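Local coordinates for protein Non-canonical purine NTP pyrophosphatase (Coxiella burnetii, PDB 3TQU) that probably hydrolyses non-canonical purine nucleoside triphosphates such as XTP, dITP and ITP to monophosphates and diphosphate, cleansing the nucleotide pool, at residues E100-V105 / R149-K154. Numbering follows the deposited sequence.
Sequences ERIQKV and REPRGK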
loop_
_atom_site.group_PDB
_atom_site.type_symbol
_atom_site.label_atom_id
_atom_site.label_comp_id
_atom_site.label_asym_id
_atom_site.label_seq_id
_atom_site.Cartn_x
_atom_site.Cartn_y
_atom_site.Cartn_z
ATOM N N GLU A 100 -1.140 28.242 -12.555
ATOM C CA GLU A 100 -0.419 28.776 -11.405
ATOM C C GLU A 100 0.487 27.722 -10.780
ATOM O O GLU A 100 1.644 27.996 -10.462
ATOM C CB GLU A 100 -1.397 29.293 -10.350
ATOM C CG GLU A 100 -2.134 30.559 -10.738
ATOM C CD GLU A 100 -3.041 31.052 -9.630
ATOM O OE1 GLU A 100 -2.533 31.701 -8.691
ATOM O OE2 GLU A 100 -4.259 30.781 -9.690
ATOM N N ARG A 101 -0.052 26.520 -10.596
ATOM C CA ARG A 101 0.710 25.419 -10.018
ATOM C C ARG A 101 1.921 25.066 -10.877
ATOM O O ARG A 101 3.004 24.791 -10.356
ATOM C CB ARG A 101 -0.184 24.190 -9.817
ATOM C CG ARG A 101 -1.124 24.303 -8.623
ATOM C CD ARG A 101 -2.010 23.072 -8.478
ATOM N NE ARG A 101 -3.149 23.112 -9.390
ATOM C CZ ARG A 101 -4.288 23.747 -9.130
ATOM N NH1 ARG A 101 -4.439 24.396 -7.982
ATOM N NH2 ARG A 101 -5.274 23.735 -10.017
ATOM N N ILE A 102 1.731 25.071 -12.193
ATOM C CA ILE A 102 2.818 24.808 -13.129
ATOM C C ILE A 102 3.941 25.821 -12.931
ATOM O O ILE A 102 5.121 25.465 -12.928
ATOM C CB ILE A 102 2.328 24.864 -14.588
ATOM C CG1 ILE A 102 1.476 23.635 -14.907
ATOM C CG2 ILE A 102 3.504 24.951 -15.543
ATOM C CD1 ILE A 102 0.688 23.748 -16.188
ATOM N N GLN A 103 3.567 27.084 -12.753
ATOM C CA GLN A 103 4.552 28.143 -12.571
ATOM C C GLN A 103 5.304 28.013 -11.253
ATOM O O GLN A 103 6.501 28.286 -11.188
ATOM C CB GLN A 103 3.897 29.521 -12.686
ATOM C CG GLN A 103 3.589 29.916 -14.119
ATOM C CD GLN A 103 4.827 29.909 -14.995
ATOM O OE1 GLN A 103 5.878 30.415 -14.602
ATOM N NE2 GLN A 103 4.714 29.324 -16.182
ATOM N N LYS A 104 4.604 27.598 -10.202
ATOM C CA LYS A 104 5.247 27.425 -8.905
ATOM C C LYS A 104 6.264 26.285 -8.946
ATOM O O LYS A 104 7.345 26.385 -8.365
ATOM C CB LYS A 104 4.213 27.196 -7.803
ATOM C CG LYS A 104 4.815 27.166 -6.404
ATOM C CD LYS A 104 3.866 27.758 -5.374
ATOM C CE LYS A 104 4.514 27.821 -3.997
ATOM N NZ LYS A 104 4.863 26.471 -3.470
ATOM N N VAL A 105 5.919 25.205 -9.638
ATOM C CA VAL A 105 6.851 24.098 -9.812
ATOM C C VAL A 105 8.087 24.541 -10.587
ATOM O O VAL A 105 9.215 24.213 -10.215
ATOM C CB VAL A 105 6.189 22.908 -10.524
ATOM C CG1 VAL A 105 7.244 21.981 -11.117
ATOM C CG2 VAL A 105 5.287 22.156 -9.557
ATOM N N ARG A 149 11.158 22.764 -19.179
ATOM C CA ARG A 149 11.529 24.130 -18.837
ATOM C C ARG A 149 10.336 25.063 -19.004
ATOM O O ARG A 149 10.226 26.077 -18.317
ATOM C CB ARG A 149 12.689 24.602 -19.718
ATOM C CG ARG A 149 13.923 23.711 -19.667
ATOM C CD ARG A 149 14.787 24.009 -18.454
ATOM N NE ARG A 149 15.948 23.126 -18.384
ATOM C CZ ARG A 149 16.922 23.241 -17.488
ATOM N NH1 ARG A 149 16.883 24.209 -16.583
ATOM N NH2 ARG A 149 17.939 22.388 -17.497
ATOM N N GLU A 150 9.448 24.719 -19.930
ATOM C CA GLU A 150 8.240 25.502 -20.166
ATOM C C GLU A 150 7.089 24.593 -20.589
ATOM O O GLU A 150 7.317 23.515 -21.136
ATOM C CB GLU A 150 8.489 26.582 -21.224
ATOM C CG GLU A 150 8.897 26.046 -22.587
ATOM C CD GLU A 150 9.092 27.147 -23.617
ATOM O OE1 GLU A 150 10.081 27.903 -23.506
ATOM O OE2 GLU A 150 8.252 27.259 -24.536
ATOM N N PRO A 151 5.846 25.022 -20.328
ATOM C CA PRO A 151 4.665 24.213 -20.651
ATOM C C PRO A 151 4.507 23.985 -22.153
ATOM O O PRO A 151 4.693 24.914 -22.940
ATOM C CB PRO A 151 3.503 25.068 -20.132
ATOM C CG PRO A 151 4.115 25.998 -19.138
ATOM C CD PRO A 151 5.484 26.287 -19.668
ATOM N N ARG A 152 4.168 22.757 -22.537
ATOM C CA ARG A 152 3.907 22.409 -23.933
ATOM C C ARG A 152 2.776 21.390 -24.021
ATOM O O ARG A 152 2.708 20.467 -23.216
ATOM C CB ARG A 152 5.162 21.826 -24.590
ATOM C CG ARG A 152 6.118 22.857 -25.161
ATOM C CD ARG A 152 7.232 22.199 -25.965
ATOM N NE ARG A 152 8.220 21.532 -25.119
ATOM C CZ ARG A 152 8.327 20.215 -24.976
ATOM N NH1 ARG A 152 7.509 19.399 -25.629
ATOM N NH2 ARG A 152 9.261 19.710 -24.181
ATOM N N GLY A 153 1.893 21.549 -25.002
ATOM C CA GLY A 153 0.834 20.576 -25.212
ATOM C C GLY A 153 -0.558 21.101 -24.915
ATOM O O GLY A 153 -0.744 21.908 -24.004
ATOM N N LYS A 154 -1.537 20.620 -25.678
ATOM C CA LYS A 154 -2.903 21.131 -25.612
ATOM C C LYS A 154 -3.844 20.210 -24.839
ATOM O O LYS A 154 -4.958 20.602 -24.496
ATOM C CB LYS A 154 -3.445 21.334 -27.028
ATOM C CG LYS A 154 -3.653 20.032 -27.785
ATOM C CD LYS A 154 -3.899 20.264 -29.267
ATOM C CE LYS A 154 -4.112 18.938 -29.989
ATOM N NZ LYS A 154 -4.106 19.089 -31.468
#
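Ile-102 meets Pro-151 through a single close approach, CG2 of the isoleucine lying 3.8 Å from CG of the proline ring. CB and CD of Pro-151 stand 4.6 and 4.8 Å from Ile-102 CG2, so the ring meets this methyl with its CG corner. The CG2 methyl reaches the loop because it stands anti to the backbone N, while chi1 of -73° leaves CG1 beside that N. Gln-103 adds a long, marginal approach: its NE2 is 4.5 Å from Pro-151 CG, a carbon that offers no hydrogen-bond acceptor. The backbones stay well apart, with CA of Ile-102 and CA of Pro-151 separated by 7.8 Å.

Ile-102 also packs on Ile-162, and Arg-101 and Val-105 touch Tyr-159, all in the loop between strands 137-147 and 163-165. In that loop Arg-152 is tied down by a salt bridge to Glu-174, by its carbonyl to the Thr-171 hydroxyl and by backbone bonding with Pro-161.

Just 88 Å² is buried; the close pair is apolar, and the amide only brushes the ring. The chemistry thus implies small, non-directional, peripheral packing of helix 98-112, in the Ham1 family fold, on the loop that carries Tyr-159, a predicted substrate-binding residue.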